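Local coordinates for T9SS C-terminal target domain-containing protein (Bacteroides cellulosilyticus, PDB 5JVK) that probably hydrolyses O-glycosidic bonds, as a family 39 glycoside hydrolase from a gut symbiont, at residues 343-357 against 391-404. Residues are numbered along the deposited sequence; the frame is centred on the assembly and turned at random.
Sequences WNSTTNLDIEQAAYL and NFGLLRSDFSPKPS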
loop_
_atom_site.group_PDB
_atom_site.type_symbol
_atom_site.label_atom_id
_atom_site.label_comp_id
_atom_site.label_asym_id
_atom_site.label_seq_id
_atom_site.Cartn_x
_atom_site.Cartn_y
_atom_site.Cartn_z
ATOM N N TRP A 343 8.631 -3.048 -0.126
ATOM C CA TRP A 343 9.978 -3.214 -0.657
ATOM C C TRP A 343 10.478 -1.831 -1.061
ATOM O O TRP A 343 9.677 -0.948 -1.377
ATOM C CB TRP A 343 9.962 -4.148 -1.866
ATOM C CG TRP A 343 9.708 -5.596 -1.529
ATOM C CD1 TRP A 343 10.633 -6.584 -1.447
ATOM C CD2 TRP A 343 8.445 -6.207 -1.245
ATOM N NE1 TRP A 343 10.040 -7.775 -1.129
ATOM C CE2 TRP A 343 8.694 -7.575 -0.998
ATOM C CE3 TRP A 343 7.131 -5.736 -1.179
ATOM C CZ2 TRP A 343 7.676 -8.477 -0.681
ATOM C CZ3 TRP A 343 6.120 -6.626 -0.862
ATOM C CH2 TRP A 343 6.397 -7.987 -0.617
ATOM N N ASN A 344 11.797 -1.650 -1.055
ATOM C CA ASN A 344 12.416 -0.345 -1.324
ATOM C C ASN A 344 13.353 -0.403 -2.524
ATOM O O ASN A 344 13.904 -1.460 -2.841
ATOM C CB ASN A 344 13.163 0.171 -0.089
ATOM C CG ASN A 344 14.302 -0.738 0.334
ATOM O OD1 ASN A 344 15.382 -0.716 -0.256
ATOM N ND2 ASN A 344 14.066 -1.539 1.366
ATOM N N SER A 345 13.537 0.749 -3.170
ATOM C CA SER A 345 14.388 0.864 -4.364
ATOM C C SER A 345 15.906 0.917 -4.099
ATOM O O SER A 345 16.682 1.047 -5.050
ATOM C CB SER A 345 13.960 2.070 -5.211
ATOM O OG SER A 345 12.608 1.949 -5.618
ATOM N N THR A 346 16.332 0.823 -2.836
ATOM C CA THR A 346 17.759 0.691 -2.512
ATOM C C THR A 346 18.230 -0.753 -2.707
ATOM O O THR A 346 19.235 -0.988 -3.381
ATOM C CB THR A 346 18.070 1.156 -1.074
ATOM O OG1 THR A 346 17.687 2.529 -0.919
ATOM C CG2 THR A 346 19.561 1.013 -0.750
ATOM N N THR A 347 17.502 -1.706 -2.121
ATOM C CA THR A 347 17.845 -3.138 -2.210
ATOM C C THR A 347 17.086 -3.912 -3.305
ATOM O O THR A 347 17.328 -5.107 -3.495
ATOM C CB THR A 347 17.641 -3.852 -0.859
ATOM O OG1 THR A 347 16.277 -3.729 -0.447
ATOM C CG2 THR A 347 18.545 -3.257 0.204
ATOM N N ASN A 348 16.166 -3.247 -4.005
ATOM C CA ASN A 348 15.545 -3.801 -5.212
ATOM C C ASN A 348 15.545 -2.773 -6.338
ATOM O O ASN A 348 15.647 -1.570 -6.100
ATOM C CB ASN A 348 14.103 -4.241 -4.934
ATOM C CG ASN A 348 14.023 -5.583 -4.227
ATOM O OD1 ASN A 348 14.446 -6.609 -4.759
ATOM N ND2 ASN A 348 13.454 -5.589 -3.041
ATOM N N LEU A 349 15.416 -3.269 -7.564
ATOM C CA LEU A 349 15.184 -2.422 -8.731
ATOM C C LEU A 349 13.790 -1.808 -8.608
ATOM O O LEU A 349 12.927 -2.368 -7.926
ATOM C CB LEU A 349 15.261 -3.252 -10.016
ATOM C CG LEU A 349 16.564 -3.982 -10.348
ATOM C CD1 LEU A 349 16.337 -4.984 -11.472
ATOM C CD2 LEU A 349 17.655 -2.992 -10.723
ATOM N N ASP A 350 13.564 -0.675 -9.271
ATOM C CA ASP A 350 12.229 -0.059 -9.309
ATOM C C ASP A 350 11.184 -1.032 -9.859
ATOM O O ASP A 350 10.065 -1.093 -9.356
ATOM C CB ASP A 350 12.224 1.212 -10.179
ATOM C CG ASP A 350 12.762 2.446 -9.458
ATOM O OD1 ASP A 350 12.865 2.449 -8.211
ATOM O OD2 ASP A 350 13.066 3.435 -10.164
ATOM N N ILE A 351 11.558 -1.783 -10.891
ATOM C CA ILE A 351 10.641 -2.714 -11.543
ATOM C C ILE A 351 10.335 -3.936 -10.662
ATOM O O ILE A 351 9.236 -4.494 -10.743
ATOM C CB ILE A 351 11.159 -3.125 -12.952
ATOM C CG1 ILE A 351 10.010 -3.634 -13.822
ATOM C CG2 ILE A 351 12.278 -4.161 -12.876
ATOM C CD1 ILE A 351 9.004 -2.569 -14.221
ATOM N N GLU A 352 11.296 -4.337 -9.826
ATOM C CA GLU A 352 11.068 -5.391 -8.828
ATOM C C GLU A 352 10.068 -4.936 -7.760
ATOM O O GLU A 352 9.144 -5.678 -7.423
ATOM C CB GLU A 352 12.386 -5.845 -8.186
ATOM C CG GLU A 352 13.258 -6.676 -9.124
ATOM C CD GLU A 352 14.649 -6.984 -8.578
ATOM O OE1 GLU A 352 15.110 -6.312 -7.628
ATOM O OE2 GLU A 352 15.299 -7.906 -9.118
ATOM N N GLN A 353 10.249 -3.713 -7.257
ATOM C CA GLN A 353 9.313 -3.101 -6.299
ATOM C C GLN A 353 7.878 -3.092 -6.845
ATOM O O GLN A 353 6.931 -3.403 -6.119
ATOM C CB GLN A 353 9.741 -1.665 -5.949
ATOM C CG GLN A 353 9.019 -1.073 -4.738
ATOM C CD GLN A 353 9.021 0.454 -4.682
ATOM O OE1 GLN A 353 8.997 1.134 -5.709
ATOM N NE2 GLN A 353 9.019 1.001 -3.467
ATOM N N ALA A 354 7.733 -2.735 -8.119
ATOM C CA ALA A 354 6.437 -2.739 -8.790
ATOM C C ALA A 354 5.875 -4.152 -8.907
ATOM O O ALA A 354 4.732 -4.404 -8.526
ATOM C CB ALA A 354 6.559 -2.105 -10.168
ATOM N N ALA A 355 6.692 -5.067 -9.422
ATOM C CA ALA A 355 6.308 -6.474 -9.554
ATOM C C ALA A 355 5.856 -7.076 -8.222
ATOM O O ALA A 355 4.827 -7.745 -8.163
ATOM C CB ALA A 355 7.460 -7.285 -10.136
ATOM N N TYR A 356 6.616 -6.816 -7.160
ATOM C CA TYR A 356 6.322 -7.385 -5.841
ATOM C C TYR A 356 5.101 -6.755 -5.179
ATOM O O TYR A 356 4.425 -7.416 -4.390
ATOM C CB TYR A 356 7.543 -7.299 -4.913
ATOM C CG TYR A 356 8.791 -8.041 -5.391
ATOM C CD1 TYR A 356 8.740 -9.010 -6.408
ATOM C CD2 TYR A 356 10.028 -7.792 -4.798
ATOM C CE1 TYR A 356 9.883 -9.676 -6.824
ATOM C CE2 TYR A 356 11.172 -8.464 -5.209
ATOM C CZ TYR A 356 11.093 -9.402 -6.223
ATOM O OH TYR A 356 12.222 -10.072 -6.639
ATOM N N LEU A 357 4.816 -5.491 -5.498
ATOM C CA LEU A 357 3.589 -4.839 -5.028
ATOM C C LEU A 357 2.355 -5.541 -5.591
ATOM O O LEU A 357 1.457 -5.911 -4.839
ATOM C CB LEU A 357 3.571 -3.356 -5.413
ATOM C CG LEU A 357 2.430 -2.497 -4.837
ATOM C CD1 LEU A 357 2.909 -1.072 -4.600
ATOM C CD2 LEU A 357 1.182 -2.484 -5.716
ATOM N N ASN A 391 13.417 5.216 0.216
ATOM C CA ASN A 391 13.137 4.583 -1.081
ATOM C C ASN A 391 11.988 3.554 -1.086
ATOM O O ASN A 391 11.851 2.795 -2.048
ATOM C CB ASN A 391 14.434 3.962 -1.612
ATOM C CG ASN A 391 15.471 5.007 -1.964
ATOM O OD1 ASN A 391 16.450 5.196 -1.247
ATOM N ND2 ASN A 391 15.247 5.710 -3.061
ATOM N N PHE A 392 11.140 3.563 -0.054
ATOM C CA PHE A 392 9.960 2.677 0.007
ATOM C C PHE A 392 8.747 3.199 -0.778
ATOM O O PHE A 392 7.737 2.497 -0.879
ATOM C CB PHE A 392 9.532 2.435 1.464
ATOM C CG PHE A 392 10.319 1.372 2.168
ATOM C CD1 PHE A 392 9.996 0.026 1.999
ATOM C CD2 PHE A 392 11.368 1.708 3.021
ATOM C CE1 PHE A 392 10.715 -0.964 2.659
ATOM C CE2 PHE A 392 12.090 0.723 3.683
ATOM C CZ PHE A 392 11.764 -0.613 3.503
ATOM N N GLY A 393 8.838 4.410 -1.329
ATOM C CA GLY A 393 7.682 5.093 -1.905
ATOM C C GLY A 393 7.171 4.602 -3.250
ATOM O O GLY A 393 7.892 3.951 -4.006
ATOM N N LEU A 394 5.906 4.915 -3.522
ATOM C CA LEU A 394 5.315 4.813 -4.860
ATOM C C LEU A 394 5.598 6.083 -5.668
ATOM O O LEU A 394 5.734 6.029 -6.891
ATOM C CB LEU A 394 3.804 4.578 -4.771
ATOM C CG LEU A 394 3.323 3.441 -3.865
ATOM C CD1 LEU A 394 1.805 3.355 -3.887
ATOM C CD2 LEU A 394 3.933 2.105 -4.255
ATOM N N LEU A 395 5.660 7.219 -4.975
ATOM C CA LEU A 395 6.091 8.488 -5.556
ATOM C C LEU A 395 7.449 8.877 -4.991
ATOM O O LEU A 395 7.798 8.487 -3.874
ATOM C CB LEU A 395 5.091 9.599 -5.227
ATOM C CG LEU A 395 3.623 9.364 -5.576
ATOM C CD1 LEU A 395 2.793 10.548 -5.106
ATOM C CD2 LEU A 395 3.444 9.137 -7.068
ATOM N N ARG A 396 8.198 9.659 -5.763
ATOM C CA ARG A 396 9.443 10.263 -5.293
ATOM C C ARG A 396 9.120 11.505 -4.471
ATOM O O ARG A 396 7.960 11.925 -4.400
ATOM C CB ARG A 396 10.335 10.634 -6.475
ATOM C CG ARG A 396 10.684 9.455 -7.365
ATOM C CD ARG A 396 11.892 9.745 -8.237
ATOM N NE ARG A 396 12.395 8.522 -8.857
ATOM C CZ ARG A 396 11.901 7.952 -9.961
ATOM N NH1 ARG A 396 10.860 8.481 -10.618
ATOM N NH2 ARG A 396 12.460 6.828 -10.414
ATOM N N SER A 397 10.142 12.093 -3.855
ATOM C CA SER A 397 9.972 13.308 -3.036
ATOM C C SER A 397 9.361 14.487 -3.813
ATOM O O SER A 397 8.618 15.284 -3.239
ATOM C CB SER A 397 11.307 13.734 -2.417
ATOM O OG SER A 397 12.212 14.157 -3.418
ATOM N N ASP A 398 9.654 14.574 -5.113
ATOM C CA ASP A 398 9.073 15.605 -5.994
ATOM C C ASP A 398 7.704 15.224 -6.601
ATOM O O ASP A 398 7.280 15.824 -7.594
ATOM C CB ASP A 398 10.074 15.998 -7.103
ATOM C CG ASP A 398 10.422 14.844 -8.043
ATOM O OD1 ASP A 398 11.353 15.012 -8.858
ATOM O OD2 ASP A 398 9.791 13.771 -7.970
ATOM N N PHE A 399 7.036 14.225 -6.014
ATOM C CA PHE A 399 5.732 13.707 -6.468
ATOM C C PHE A 399 5.744 13.044 -7.861
ATOM O O PHE A 399 4.690 12.823 -8.456
ATOM C CB PHE A 399 4.639 14.784 -6.340
ATOM C CG PHE A 399 4.410 15.244 -4.924
ATOM C CD1 PHE A 399 3.431 14.646 -4.133
ATOM C CD2 PHE A 399 5.181 16.266 -4.373
ATOM C CE1 PHE A 399 3.222 15.064 -2.823
ATOM C CE2 PHE A 399 4.977 16.686 -3.061
ATOM C CZ PHE A 399 3.996 16.083 -2.286
ATOM N N SER A 400 6.932 12.680 -8.348
ATOM C CA SER A 400 7.074 11.954 -9.605
ATOM C C SER A 400 6.776 10.479 -9.328
ATOM O O SER A 400 7.337 9.917 -8.386
ATOM C CB SER A 400 8.497 12.106 -10.145
ATOM O OG SER A 400 8.649 11.457 -11.390
ATOM N N PRO A 401 5.897 9.847 -10.132
ATOM C CA PRO A 401 5.561 8.441 -9.883
ATOM C C PRO A 401 6.685 7.484 -10.272
ATOM O O PRO A 401 7.329 7.672 -11.308
ATOM C CB PRO A 401 4.329 8.213 -10.763
ATOM C CG PRO A 401 4.507 9.161 -11.895
ATOM C CD PRO A 401 5.182 10.373 -11.310
ATOM N N LYS A 402 6.922 6.489 -9.420
ATOM C CA LYS A 402 7.814 5.373 -9.727
ATOM C C LYS A 402 6.966 4.274 -10.383
ATOM O O LYS A 402 5.733 4.349 -10.334
ATOM C CB LYS A 402 8.482 4.867 -8.447
ATOM C CG LYS A 402 9.394 5.894 -7.780
ATOM C CD LYS A 402 9.649 5.571 -6.317
ATOM C CE LYS A 402 10.395 4.258 -6.153
ATOM N NZ LYS A 402 10.752 3.986 -4.736
ATOM N N PRO A 403 7.606 3.261 -11.014
ATOM C CA PRO A 403 6.845 2.156 -11.627
ATOM C C PRO A 403 5.852 1.443 -10.696
ATOM O O PRO A 403 4.812 0.976 -11.162
ATOM C CB PRO A 403 7.942 1.186 -12.069
ATOM C CG PRO A 403 9.109 2.060 -12.351
ATOM C CD PRO A 403 9.047 3.151 -11.319
ATOM N N SER A 404 6.174 1.368 -9.403
ATOM C CA SER A 404 5.302 0.748 -8.406
ATOM C C SER A 404 3.934 1.416 -8.280
ATOM O O SER A 404 2.947 0.750 -7.949
ATOM C CB SER A 404 5.994 0.704 -7.042
ATOM O OG SER A 404 6.400 1.995 -6.637
HETATM O O HOH W 1 8.883 1.412 -8.517
#
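With chi1 at -167° and its chain extended, Q353 reaches out from helix 350-366 and carries its amide to G393 and S404. K402 is bent by its turn about CG-CD (chi3 64°), and its NZ comes up to S345 and G393. The Q353 amide uses both ends. NE2 donates to G393 O at 3.2 Å, from above the carbonyl plane, and to W343 O at 2.9 Å, close to its own amide plane. OE1 accepts from S404 OG, which lies well above the plane of the Q353 amide, and from a water that joins D350 O to S404 N. K402 NZ reaches G393 O from the opposite face of that carbonyl, so two donors grip one buried oxygen. NZ also donates to S345 OG (2.9 Å). S345 OG in turn donates a hydrogen bond to D350 OD1 (2.7 Å). D350 OD2 forms a long salt bridge with R396 NH2 at 3.5 Å, the two planes steeply inclined. S345 N bonds N391 O at 165°. N344 lays CB over the centre of the F392 ring, a CH-pi contact at 3.6 Å. Further along helix 350-366, A354 CB packs on P403 CB, and L357 CD1 meets L394 CD2. Without the amide, as with an alanine here, S404 OG and W343 O would probably lose these partners, and G393 O would keep K402. The contact joins the last two beta-alpha units of the (beta/alpha)8 barrel, through the loops after strands 335-341 and 373-375 and the starts of helices 350-366 and 403-415. The buried Q353 amide and G393 O are held by several hydrogen bonds, and D350 is likely to offset part of the K402 and R396 charge.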